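Local coordinates for phosphate-binding protein (Unidentified prokaryotic organism, PDB 3W9V) that binds inorganic phosphate, as a PstS-family member of the periplasmic binding protein superfamily, at residues N42-F47 against K53-A58; T67-Y72 against G81-V86; T311-V316 against L361-T366; T8-L13 against G59-L64. The protein carries 1 engineered substitution. One frame throughout, in Å; residues are numbered along the deposited sequence.

Contact 1. Residues N42-F47 against K53-A58; sequences NKYNQF and KNVHWA
N42 reaches across to N54 and V55 with both ends of its amide. It is the first residue past helix 32-41, and its positive phi belongs to a Schellman motif. With CG anti to the backbone N (chi1 -171°), the amide swings over to the other segment. N42 OD1 takes a nearly straight bond from V55 N at 2.8 Å, while N42 ND2 donates to N54 OD1 at 2.9 Å, arriving from above the plane of that carbonyl group. Two bonds therefore fix the rotation of the N42 amide, and N54 is held from its far end too, its ND2 bonded to the C-terminal carboxylate of Q376. K43 meets V55 CG2 through its carbonyl group; its amine pairs with E41.

Y44 follows, its ring covered on both faces. K53 CB sits over the centre of one, 3.8 Å from the centroid in a CH-pi contact, and F47 CB covers the opposite one. The K53 chain runs alongside the ring, with CD 3.5 Å from Y44 CZ. A water accepts from Y44 N and lies within bonding distance of N42 O and K53 O. F47 closes the segment, its CE2 4.0 Å from V55 CG1.

This is the return leg of a beta-alpha-beta crossover: strand 28-29, helix 32-41, then strand 57-60, parallel to the first with strand 4-6 between them.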
loop_
_atom_site.group_PDB
_atom_site.type_symbol
_atom_site.label_atom_id
_atom_site.label_comp_id
_atom_site.label_asym_id
_atom_site.label_seq_id
_atom_site.Cartn_x
_atom_site.Cartn_y
_atom_site.Cartn_z
ATOM N N ASN A 42 17.353 10.701 -6.316
ATOM C CA ASN A 42 18.329 9.747 -6.852
ATOM C C ASN A 42 19.356 9.352 -5.800
ATOM O O ASN A 42 20.565 9.556 -5.967
ATOM C CB ASN A 42 19.002 10.251 -8.124
ATOM C CG ASN A 42 19.847 9.179 -8.783
ATOM O OD1 ASN A 42 19.625 7.990 -8.554
ATOM N ND2 ASN A 42 20.831 9.589 -9.577
ATOM N N LYS A 43 18.857 8.785 -4.708
ATOM C CA LYS A 43 19.697 8.387 -3.587
ATOM C C LYS A 43 19.638 6.880 -3.378
ATOM O O LYS A 43 18.808 6.371 -2.620
ATOM C CB LYS A 43 19.285 9.127 -2.311
ATOM C CG LYS A 43 19.830 10.547 -2.208
ATOM C CD LYS A 43 19.428 11.192 -0.889
ATOM C CE LYS A 43 20.147 12.514 -0.672
ATOM N NZ LYS A 43 19.860 13.501 -1.748
ATOM N N TYR A 44 20.534 6.173 -4.056
ATOM C CA TYR A 44 20.614 4.731 -3.919
ATOM C C TYR A 44 21.002 4.331 -2.493
ATOM O O TYR A 44 20.768 3.205 -2.084
ATOM C CB TYR A 44 21.588 4.136 -4.945
ATOM C CG TYR A 44 21.494 2.625 -5.059
ATOM C CD1 TYR A 44 20.616 2.030 -5.955
ATOM C CD2 TYR A 44 22.261 1.800 -4.253
ATOM C CE1 TYR A 44 20.512 0.655 -6.051
ATOM C CE2 TYR A 44 22.167 0.427 -4.338
ATOM C CZ TYR A 44 21.292 -0.145 -5.240
ATOM O OH TYR A 44 21.212 -1.514 -5.316
ATOM N N ASN A 45 21.581 5.260 -1.732
ATOM C CA ASN A 45 21.959 4.952 -0.353
ATOM C C ASN A 45 20.779 4.524 0.521
ATOM O O ASN A 45 20.986 3.876 1.543
ATOM C CB ASN A 45 22.757 6.089 0.305
ATOM C CG ASN A 45 21.889 7.261 0.732
ATOM O OD1 ASN A 45 20.812 7.512 0.181
ATOM N ND2 ASN A 45 22.366 7.996 1.724
ATOM N N GLN A 46 19.550 4.837 0.097
ATOM C CA GLN A 46 18.356 4.366 0.803
ATOM C C GLN A 46 18.077 2.888 0.537
ATOM O O GLN A 46 17.265 2.271 1.239
ATOM C CB GLN A 46 17.136 5.195 0.403
ATOM C CG GLN A 46 17.311 6.688 0.638
ATOM C CD GLN A 46 17.629 7.009 2.086
ATOM O OE1 GLN A 46 16.835 6.718 2.987
ATOM N NE2 GLN A 46 18.793 7.598 2.320
ATOM N N PHE A 47 18.736 2.342 -0.488
ATOM C CA PHE A 47 18.595 0.935 -0.877
ATOM C C PHE A 47 19.795 0.094 -0.431
ATOM O O PHE A 47 19.650 -1.082 -0.106
ATOM C CB PHE A 47 18.453 0.791 -2.400
ATOM C CG PHE A 47 17.165 1.329 -2.972
ATOM C CD1 PHE A 47 16.085 1.665 -2.168
ATOM C CD2 PHE A 47 17.038 1.477 -4.346
ATOM C CE1 PHE A 47 14.904 2.156 -2.735
ATOM C CE2 PHE A 47 15.865 1.964 -4.912
ATOM C CZ PHE A 47 14.803 2.304 -4.106
ATOM N N LYS A 53 25.408 3.321 -8.090
ATOM C CA LYS A 53 24.192 2.948 -8.797
ATOM C C LYS A 53 23.184 4.081 -8.772
ATOM O O LYS A 53 23.071 4.807 -7.785
ATOM C CB LYS A 53 23.569 1.700 -8.177
ATOM C CG LYS A 53 24.395 0.440 -8.365
ATOM C CD LYS A 53 23.723 -0.761 -7.726
ATOM C CE LYS A 53 24.551 -2.024 -7.887
ATOM N NZ LYS A 53 24.654 -2.441 -9.309
ATOM N N ASN A 54 22.455 4.224 -9.872
ATOM C CA ASN A 54 21.361 5.176 -9.944
ATOM C C ASN A 54 20.019 4.502 -9.704
ATOM O O ASN A 54 19.836 3.324 -10.008
ATOM C CB ASN A 54 21.378 5.907 -11.285
ATOM C CG ASN A 54 22.579 6.811 -11.422
ATOM O OD1 ASN A 54 22.789 7.696 -10.597
ATOM N ND2 ASN A 54 23.398 6.574 -12.442
ATOM N N VAL A 55 19.085 5.257 -9.139
ATOM C CA VAL A 55 17.738 4.760 -8.897
ATOM C C VAL A 55 16.852 5.057 -10.103
ATOM O O VAL A 55 16.847 6.177 -10.612
ATOM C CB VAL A 55 17.127 5.433 -7.650
ATOM C CG1 VAL A 55 15.680 5.003 -7.458
ATOM C CG2 VAL A 55 17.954 5.111 -6.410
ATOM N N HIS A 56 16.102 4.054 -10.557
ATOM C CA HIS A 56 15.248 4.214 -11.735
ATOM C C HIS A 56 13.760 4.226 -11.463
ATOM O O HIS A 56 12.998 4.786 -12.253
ATOM C CB HIS A 56 15.584 3.147 -12.765
ATOM C CG HIS A 56 17.007 3.204 -13.183
ATOM N ND1 HIS A 56 17.947 2.303 -12.736
ATOM C CD2 HIS A 56 17.674 4.118 -13.923
ATOM C CE1 HIS A 56 19.127 2.633 -13.231
ATOM N NE2 HIS A 56 18.989 3.731 -13.950
ATOM N N TRP A 57 13.346 3.606 -10.364
ATOM C CA TRP A 57 11.934 3.532 -10.020
ATOM C C TRP A 57 11.776 3.185 -8.552
ATOM O O TRP A 57 12.743 2.764 -7.895
ATOM C CB TRP A 57 11.198 2.513 -10.902
ATOM C CG TRP A 57 11.502 1.059 -10.625
ATOM C CD1 TRP A 57 12.600 0.350 -11.035
ATOM C CD2 TRP A 57 10.668 0.137 -9.916
ATOM N NE1 TRP A 57 12.500 -0.957 -10.612
ATOM C CE2 TRP A 57 11.323 -1.114 -9.925
ATOM C CE3 TRP A 57 9.433 0.250 -9.263
ATOM C CZ2 TRP A 57 10.783 -2.245 -9.311
ATOM C CZ3 TRP A 57 8.898 -0.874 -8.660
ATOM C CH2 TRP A 57 9.570 -2.105 -8.687
ATOM N N ALA A 58 10.564 3.371 -8.041
ATOM C CA ALA A 58 10.258 2.976 -6.671
ATOM C C ALA A 58 8.865 2.400 -6.547
ATOM O O ALA A 58 7.950 2.767 -7.296
ATOM C CB ALA A 58 10.405 4.157 -5.711
HETATM O O HOH W 1 21.863 7.004 -6.616
#

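Contact 2. Residues T67-Y72 against G81-V86; sequences TELATY and GKLIQV
Y72 and L69 reach from one side of helix 66-75 to L83, joining that helix to strand 83-92, an outermost strand of the mixed sheet at the core of this alpha/beta lobe. The inner shell is apolar. L83 CD2 stands over one face of the Y72 ring, displaced toward the rim, 3.7 Å from Y72 CD2; the methyl-to-centroid distance of 4.0 Å marks a CH-pi contact. L83 CB backs this up lower down, 3.7 Å from Y72 CE2. At the edge of the same ring, G81 O lies 3.8 Å from Y72 CE2. The other methyl of L83, CD1, meets L69 CD2 at 4.1 Å, the two leucines crossing at about a right angle. L83 thus spreads its branches between two residues of one helical face, helped by a chi1 of 77° that sets CG between the backbone N and the carbonyl carbon.

One shell out, F39 and L40 of helix 32-41 press on L83, and L64 touches it as well. Y72 packs against F39, L40 and W80, and its hydroxyl is bonded to R374 NH1 from the C-terminal tail. A phenylalanine in place of Y72 would keep the ring contact with L83 but would probably leave R374 and a bound water each short of a partner. Within the sheet, main-chain bonds pair I84 and V86 with F303 and L301 of the neighbouring antiparallel strand 296-304, and K82 with Q305 just beyond it.

The bound water links Y72 to G81, lying 2.6 Å from Y72 OH and donating to G81 O at 2.8 Å.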
loop_
_atom_site.group_PDB
_atom_site.type_symbol
_atom_site.label_atom_id
_atom_site.label_comp_id
_atom_site.label_asym_id
_atom_site.label_seq_id
_atom_site.Cartn_x
_atom_site.Cartn_y
_atom_site.Cartn_z
ATOM N N THR A 67 4.690 18.935 -1.815
ATOM C CA THR A 67 6.071 19.397 -1.759
ATOM C C THR A 67 6.994 18.487 -2.568
ATOM O O THR A 67 7.852 18.962 -3.311
ATOM C CB THR A 67 6.569 19.513 -0.300
ATOM O OG1 THR A 67 5.777 20.487 0.394
ATOM C CG2 THR A 67 8.026 19.948 -0.256
ATOM N N GLU A 68 6.816 17.175 -2.434
ATOM C CA GLU A 68 7.632 16.230 -3.196
ATOM C C GLU A 68 7.479 16.446 -4.697
ATOM O O GLU A 68 8.465 16.495 -5.436
ATOM C CB GLU A 68 7.284 14.784 -2.819
ATOM C CG GLU A 68 7.839 14.376 -1.462
ATOM C CD GLU A 68 7.268 13.070 -0.924
ATOM O OE1 GLU A 68 6.171 12.650 -1.350
ATOM O OE2 GLU A 68 7.925 12.454 -0.049
ATOM N N LEU A 69 6.237 16.584 -5.140
ATOM C CA LEU A 69 5.953 16.788 -6.555
ATOM C C LEU A 69 6.518 18.116 -7.068
ATOM O O LEU A 69 7.128 18.163 -8.135
ATOM C CB LEU A 69 4.445 16.706 -6.809
ATOM C CG LEU A 69 3.850 15.305 -6.643
ATOM C CD1 LEU A 69 2.335 15.359 -6.553
ATOM C CD2 LEU A 69 4.280 14.405 -7.790
ATOM N N ALA A 70 6.323 19.188 -6.304
ATOM C CA ALA A 70 6.782 20.510 -6.729
ATOM C C ALA A 70 8.304 20.575 -6.791
ATOM O O ALA A 70 8.875 21.158 -7.710
ATOM C CB ALA A 70 6.235 21.592 -5.807
ATOM N N THR A 71 8.958 19.965 -5.809
ATOM C CA THR A 71 10.410 19.960 -5.773
ATOM C C THR A 71 10.981 19.171 -6.953
ATOM O O THR A 71 11.939 19.606 -7.589
ATOM C CB THR A 71 10.924 19.426 -4.425
ATOM O OG1 THR A 71 10.548 20.342 -3.386
ATOM C CG2 THR A 71 12.440 19.276 -4.440
ATOM N N TYR A 72 10.383 18.026 -7.269
ATOM C CA TYR A 72 10.851 17.245 -8.412
ATOM C C TYR A 72 10.632 18.007 -9.722
ATOM O O TYR A 72 11.499 18.020 -10.597
ATOM C CB TYR A 72 10.168 15.875 -8.469
ATOM C CG TYR A 72 10.866 14.882 -9.377
ATOM C CD1 TYR A 72 11.916 14.103 -8.904
ATOM C CD2 TYR A 72 10.480 14.726 -10.705
ATOM C CE1 TYR A 72 12.556 13.188 -9.719
ATOM C CE2 TYR A 72 11.122 13.812 -11.534
ATOM C CZ TYR A 72 12.162 13.046 -11.030
ATOM O OH TYR A 72 12.809 12.135 -11.836
ATOM N N GLY A 81 12.845 14.624 -17.219
ATOM C CA GLY A 81 11.487 14.369 -17.661
ATOM C C GLY A 81 10.520 14.296 -16.495
ATOM O O GLY A 81 10.926 14.277 -15.329
ATOM N N LYS A 82 9.234 14.253 -16.816
ATOM C CA LYS A 82 8.178 14.131 -15.814
ATOM C C LYS A 82 8.252 12.826 -15.050
ATOM O O LYS A 82 8.518 11.773 -15.626
ATOM C CB LYS A 82 6.805 14.215 -16.485
ATOM C CG LYS A 82 6.459 15.611 -16.955
ATOM C CD LYS A 82 5.169 15.658 -17.773
ATOM C CE LYS A 82 3.939 15.228 -16.983
ATOM N NZ LYS A 82 3.718 16.009 -15.743
ATOM N N LEU A 83 7.974 12.873 -13.755
ATOM C CA LEU A 83 7.744 11.615 -13.075
ATOM C C LEU A 83 6.336 11.106 -13.363
ATOM O O LEU A 83 5.421 11.870 -13.712
ATOM C CB LEU A 83 8.058 11.660 -11.578
ATOM C CG LEU A 83 7.119 12.299 -10.558
ATOM C CD1 LEU A 83 5.834 11.503 -10.290
ATOM C CD2 LEU A 83 7.884 12.481 -9.256
ATOM N N ILE A 84 6.204 9.796 -13.208
ATOM C CA ILE A 84 4.976 9.056 -13.406
ATOM C C ILE A 84 4.674 8.342 -12.096
ATOM O O ILE A 84 5.551 7.667 -11.540
ATOM C CB ILE A 84 5.156 8.012 -14.533
ATOM C CG1 ILE A 84 5.354 8.719 -15.876
ATOM C CG2 ILE A 84 3.969 7.064 -14.584
ATOM C CD1 ILE A 84 5.814 7.801 -17.004
ATOM N N GLN A 85 3.453 8.505 -11.591
ATOM C CA GLN A 85 2.992 7.798 -10.405
ATOM C C GLN A 85 1.726 7.070 -10.820
ATOM O O GLN A 85 0.764 7.717 -11.235
ATOM C CB GLN A 85 2.672 8.786 -9.275
ATOM C CG GLN A 85 2.218 8.118 -7.980
ATOM C CD GLN A 85 1.865 9.105 -6.871
ATOM O OE1 GLN A 85 2.289 8.938 -5.724
ATOM N NE2 GLN A 85 1.066 10.126 -7.203
ATOM N N VAL A 86 1.715 5.741 -10.726
ATOM C CA VAL A 86 0.544 4.963 -11.121
ATOM C C VAL A 86 0.273 3.847 -10.130
ATOM O O VAL A 86 1.202 3.302 -9.530
ATOM C CB VAL A 86 0.708 4.328 -12.534
ATOM C CG1 VAL A 86 0.606 5.383 -13.619
ATOM C CG2 VAL A 86 2.012 3.536 -12.645
HETATM O O HOH W 2 11.786 11.918 -14.186
#

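Contact 3. Residues T311-V316 against L361-T366; sequences TQTGQV and LSIGNT
A chi1 of 169° at V316 sets CG1 anti to the backbone N and turns it toward I363, while chi1 of -63° at T313 does the same for CG2, aimed at G364. The two lie one turn apart on helix 310-323, and what they meet is a type II beta turn, S362 to N365, in the loop that follows helix 344-354. The turn is closed by N365 N bonding back to S362 O, and G364 occupies its third position with a phi of 78°.

No hydrogen bond spans the contact. V316 CG1 fits between the two branches of I363, 4.1 Å from CD1 and equally far from CG2, the side chains crossing at about a right angle. T313 OG1 is bonded back to N309 O, just ahead of the helix, so that its methyl is the part offered to the turn.

Other bonds fix the turn in place: I363 O accepts from R317 on the same helix, S362 O from Q305, and S362 OG is bonded to the main chain at A357 and N359. At G364 the approach is close enough that a beta carbon there would run into T313. The methyl carbon T313 CG2 rests 3.6 Å from G364 CA.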
loop_
_atom_site.group_PDB
_atom_site.type_symbol
_atom_site.label_atom_id
_atom_site.label_comp_id
_atom_site.label_asym_id
_atom_site.label_seq_id
_atom_site.Cartn_x
_atom_site.Cartn_y
_atom_site.Cartn_z
ATOM N N THR A 311 18.157 1.431 -24.147
ATOM C CA THR A 311 17.859 0.052 -23.783
ATOM C C THR A 311 17.002 0.001 -22.512
ATOM O O THR A 311 16.003 -0.728 -22.452
ATOM C CB THR A 311 19.141 -0.778 -23.617
ATOM O OG1 THR A 311 19.812 -0.862 -24.882
ATOM C CG2 THR A 311 18.822 -2.178 -23.129
ATOM N N GLN A 312 17.382 0.786 -21.507
ATOM C CA GLN A 312 16.578 0.883 -20.292
ATOM C C GLN A 312 15.171 1.391 -20.597
ATOM O O GLN A 312 14.196 0.887 -20.043
ATOM C CB GLN A 312 17.253 1.767 -19.242
ATOM C CG GLN A 312 18.499 1.141 -18.625
ATOM C CD GLN A 312 19.099 2.001 -17.529
ATOM O OE1 GLN A 312 18.872 3.205 -17.476
ATOM N NE2 GLN A 312 19.870 1.381 -16.643
ATOM N N THR A 313 15.060 2.375 -21.482
ATOM C CA THR A 313 13.749 2.892 -21.867
ATOM C C THR A 313 12.852 1.780 -22.410
ATOM O O THR A 313 11.695 1.630 -22.000
ATOM C CB THR A 313 13.882 3.992 -22.927
ATOM O OG1 THR A 313 14.598 5.100 -22.370
ATOM C CG2 THR A 313 12.511 4.455 -23.402
ATOM N N GLY A 314 13.390 0.994 -23.332
ATOM C CA GLY A 314 12.640 -0.107 -23.905
ATOM C C GLY A 314 12.274 -1.154 -22.870
ATOM O O GLY A 314 11.179 -1.712 -22.909
ATOM N N GLN A 315 13.184 -1.431 -21.943
ATOM C CA GLN A 315 12.922 -2.412 -20.895
ATOM C C GLN A 315 11.836 -1.951 -19.919
ATOM O O GLN A 315 11.023 -2.758 -19.462
ATOM C CB GLN A 315 14.213 -2.769 -20.163
ATOM C CG GLN A 315 15.148 -3.606 -21.021
ATOM C CD GLN A 315 16.507 -3.796 -20.399
ATOM O OE1 GLN A 315 16.980 -2.951 -19.648
ATOM N NE2 GLN A 315 17.156 -4.912 -20.723
ATOM N N VAL A 316 11.816 -0.662 -19.603
ATOM C CA VAL A 316 10.742 -0.115 -18.784
ATOM C C VAL A 316 9.406 -0.249 -19.522
ATOM O O VAL A 316 8.395 -0.660 -18.936
ATOM C CB VAL A 316 11.021 1.352 -18.397
ATOM C CG1 VAL A 316 9.786 1.987 -17.780
ATOM C CG2 VAL A 316 12.189 1.428 -17.430
ATOM N N LEU A 361 2.527 11.927 -22.763
ATOM C CA LEU A 361 2.965 11.411 -21.471
ATOM C C LEU A 361 3.724 10.090 -21.568
ATOM O O LEU A 361 4.175 9.556 -20.550
ATOM C CB LEU A 361 1.766 11.236 -20.536
ATOM C CG LEU A 361 1.005 12.518 -20.200
ATOM C CD1 LEU A 361 -0.242 12.211 -19.381
ATOM C CD2 LEU A 361 1.898 13.500 -19.472
ATOM N N SER A 362 3.861 9.548 -22.774
ATOM C CA SER A 362 4.348 8.179 -22.904
ATOM C C SER A 362 5.839 8.025 -22.616
ATOM O O SER A 362 6.660 8.882 -22.963
ATOM C CB SER A 362 3.990 7.592 -24.268
ATOM O OG SER A 362 4.657 8.262 -25.317
ATOM N N ILE A 363 6.173 6.923 -21.955
ATOM C CA ILE A 363 7.552 6.605 -21.634
ATOM C C ILE A 363 8.378 6.533 -22.917
ATOM O O ILE A 363 8.027 5.826 -23.863
ATOM C CB ILE A 363 7.628 5.277 -20.861
ATOM C CG1 ILE A 363 6.865 5.396 -19.531
ATOM C CG2 ILE A 363 9.071 4.871 -20.630
ATOM C CD1 ILE A 363 6.462 4.060 -18.943
ATOM N N GLY A 364 9.467 7.292 -22.950
ATOM C CA GLY A 364 10.352 7.296 -24.096
ATOM C C GLY A 364 9.869 8.096 -25.290
ATOM O O GLY A 364 10.479 8.007 -26.351
ATOM N N ASN A 365 8.789 8.858 -25.136
ATOM C CA ASN A 365 8.288 9.695 -26.232
ATOM C C ASN A 365 9.435 10.500 -26.826
ATOM O O ASN A 365 10.088 11.256 -26.120
ATOM C CB ASN A 365 7.180 10.634 -25.740
ATOM C CG ASN A 365 6.631 11.529 -26.843
ATOM O OD1 ASN A 365 7.324 12.411 -27.352
ATOM N ND2 ASN A 365 5.374 11.319 -27.200
ATOM N N THR A 366 9.680 10.320 -28.121
ATOM C CA THR A 366 10.863 10.882 -28.769
ATOM C C THR A 366 10.888 12.409 -28.779
ATOM O O THR A 366 11.955 13.019 -28.704
ATOM C CB THR A 366 11.026 10.346 -30.210
ATOM O OG1 THR A 366 9.806 10.540 -30.936
ATOM C CG2 THR A 366 11.356 8.865 -30.182
#

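Contact 4. Residues T8-L13 against G59-L64; sequences TLPQKL and GSDSKL. With PO4 (phosphate ion), chain C.
The carboxylate of D61 is flanked on one side of its plane by L9, whose CB and CD2 each come to 3.5 Å from D61 OD2. Beyond that same oxygen stands the P10 ring, its CD 3.7 Å from D61 OD2, arriving from the direction opposite to the acid. OD2 is thus packed against carbon from two residues, and its polar partner is T299 OG1 on strand 296-304. D61 OD1 instead faces the bound phosphate, only 2.5 Å from O4. Two oxygens so close probably share a proton, which one of the two acid groups would then donate. The side chain reaches this position with an unusual torsion: chi1 is 8°, CG nearly eclipsing the backbone N.

This is the phosphate site of the PstS family, near the centre of the molecule. T8 to Q11 form a type I beta turn leading into helix 11-14, with P10 at the N-cap. L9 N donates to phosphate O4 at 3.0 Å, almost straight; T8 grips phosphate O1 twice, through T8 N at 2.8 Å and T8 OG1 at 2.7 Å. S32, R140, S144, G145 and T146 add further hydrogen bonds to the ion.

With an alanine here in place of D61, phosphate O4 would probably lose its close acid partner, T299 OG1 would be left without this partner, and a gap would open beside L9. Further on, S60 OG donates to S62 O in the plane of that carbonyl, on a lone pair, at 2.7 Å, a bond that spans D61 from the last residue of the strand to the second one after it.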
loop_
_atom_site.group_PDB
_atom_site.type_symbol
_atom_site.label_atom_id
_atom_site.label_comp_id
_atom_site.label_asym_id
_atom_site.label_seq_id
_atom_site.Cartn_x
_atom_site.Cartn_y
_atom_site.Cartn_z
ATOM N N THR A 8 7.641 -2.199 1.316
ATOM C CA THR A 8 7.703 -3.615 1.659
ATOM C C THR A 8 6.379 -4.351 1.473
ATOM O O THR A 8 6.393 -5.563 1.268
ATOM C CB THR A 8 8.233 -3.880 3.091
ATOM O OG1 THR A 8 7.272 -3.457 4.071
ATOM C CG2 THR A 8 9.569 -3.186 3.318
ATOM N N LEU A 9 5.245 -3.653 1.556
ATOM C CA LEU A 9 3.953 -4.311 1.394
ATOM C C LEU A 9 3.888 -5.256 0.170
ATOM O O LEU A 9 3.429 -6.388 0.310
ATOM C CB LEU A 9 2.801 -3.289 1.439
ATOM C CG LEU A 9 1.393 -3.768 1.079
ATOM C CD1 LEU A 9 0.366 -3.019 1.900
ATOM C CD2 LEU A 9 1.118 -3.584 -0.410
ATOM N N PRO A 10 4.392 -4.821 -1.011
ATOM C CA PRO A 10 4.352 -5.679 -2.202
ATOM C C PRO A 10 5.708 -6.301 -2.549
ATOM O O PRO A 10 5.882 -6.799 -3.668
ATOM C CB PRO A 10 3.974 -4.686 -3.295
ATOM C CG PRO A 10 4.740 -3.444 -2.890
ATOM C CD PRO A 10 4.739 -3.431 -1.377
ATOM N N GLN A 11 6.668 -6.277 -1.632
ATOM C CA GLN A 11 8.011 -6.716 -1.989
ATOM C C GLN A 11 8.086 -8.173 -2.443
ATOM O O GLN A 11 8.856 -8.496 -3.340
ATOM C CB GLN A 11 9.010 -6.432 -0.866
ATOM C CG GLN A 11 9.007 -7.402 0.288
ATOM C CD GLN A 11 10.126 -7.103 1.269
ATOM O OE1 GLN A 11 10.438 -5.941 1.538
ATOM N NE2 GLN A 11 10.743 -8.149 1.801
ATOM N N LYS A 12 7.290 -9.053 -1.849
ATOM C CA LYS A 12 7.349 -10.453 -2.253
ATOM C C LYS A 12 6.741 -10.659 -3.638
ATOM O O LYS A 12 7.150 -11.558 -4.375
ATOM C CB LYS A 12 6.705 -11.352 -1.205
ATOM C CG LYS A 12 7.419 -11.265 0.134
ATOM C CD LYS A 12 7.016 -12.369 1.091
ATOM C CE LYS A 12 5.602 -12.168 1.575
ATOM N NZ LYS A 12 5.169 -13.284 2.460
ATOM N N LEU A 13 5.782 -9.815 -4.003
ATOM C CA LEU A 13 5.283 -9.824 -5.368
ATOM C C LEU A 13 6.390 -9.437 -6.352
ATOM O O LEU A 13 6.640 -10.152 -7.325
ATOM C CB LEU A 13 4.070 -8.902 -5.513
ATOM C CG LEU A 13 3.576 -8.679 -6.946
ATOM C CD1 LEU A 13 3.067 -9.963 -7.596
ATOM C CD2 LEU A 13 2.505 -7.592 -6.973
ATOM N N GLY A 59 8.708 1.499 -5.587
ATOM C CA GLY A 59 7.389 1.114 -5.128
ATOM C C GLY A 59 7.025 1.931 -3.895
ATOM O O GLY A 59 7.871 2.164 -3.018
ATOM N N SER A 60 5.779 2.394 -3.834
ATOM C CA SER A 60 5.324 3.160 -2.685
ATOM C C SER A 60 3.835 2.975 -2.478
ATOM O O SER A 60 3.059 3.060 -3.440
ATOM C CB SER A 60 5.603 4.651 -2.873
ATOM O OG SER A 60 5.213 5.359 -1.711
ATOM N N ASP A 61 3.431 2.736 -1.231
ATOM C CA ASP A 61 2.017 2.847 -0.891
ATOM C C ASP A 61 1.733 4.130 -0.095
ATOM O O ASP A 61 0.686 4.259 0.536
ATOM C CB ASP A 61 1.456 1.585 -0.198
ATOM C CG ASP A 61 2.530 0.582 0.166
ATOM O OD1 ASP A 61 3.194 0.817 1.199
ATOM O OD2 ASP A 61 2.723 -0.423 -0.559
ATOM N N SER A 62 2.689 5.059 -0.133
ATOM C CA SER A 62 2.495 6.435 0.319
ATOM C C SER A 62 2.457 7.356 -0.894
ATOM O O SER A 62 3.368 7.334 -1.726
ATOM C CB SER A 62 3.637 6.862 1.246
ATOM O OG SER A 62 3.617 8.264 1.472
ATOM N N LYS A 63 1.402 8.157 -1.012
ATOM C CA LYS A 63 1.303 9.078 -2.135
ATOM C C LYS A 63 2.379 10.152 -2.090
ATOM O O LYS A 63 2.810 10.598 -1.020
ATOM C CB LYS A 63 -0.071 9.737 -2.188
ATOM C CG LYS A 63 -1.126 8.833 -2.768
ATOM C CD LYS A 63 -2.415 9.566 -3.051
ATOM C CE LYS A 63 -2.263 10.600 -4.141
ATOM N NZ LYS A 63 -3.587 11.009 -4.690
ATOM N N LEU A 64 2.815 10.581 -3.265
ATOM C CA LEU A 64 3.706 11.725 -3.344
ATOM C C LEU A 64 2.982 12.968 -2.831
ATOM O O LEU A 64 1.828 13.213 -3.189
ATOM C CB LEU A 64 4.169 11.928 -4.785
ATOM C CG LEU A 64 5.164 10.864 -5.258
ATOM C CD1 LEU A 64 5.219 10.810 -6.776
ATOM C CD2 LEU A 64 6.542 11.148 -4.683
HETATM P P PO4 C . 5.570 -0.080 3.318
HETATM O O1 PO4 C . 6.840 -0.853 3.634
HETATM O O2 PO4 C . 4.591 -0.143 4.483
HETATM O O3 PO4 C . 5.889 1.371 2.975
HETATM O O4 PO4 C . 4.942 -0.759 2.108
#

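From the N terminus, contact 4 opens first at T8-L13 and closes some fifty residues later at G59-L64, where strand 57-60 ends. Contact 1 lies wholly within that span, pinning the loop after helix 32-41 to the approach of the same strand. Contact 2 then closes a short loop through helix 77-80, bringing helix 66-75 to strand 83-92; it meets contact 4 through L64, whose N probably bonds to Q85 OE1. Contact 3 comes last, enclosing helices 331-336 and 344-354, and I363 packs on I84 of contact 2. No loops cross. Contacts 1, 2 and 4 reach one sheet, and contact 3 touches contact 1 where Q312 meets H56.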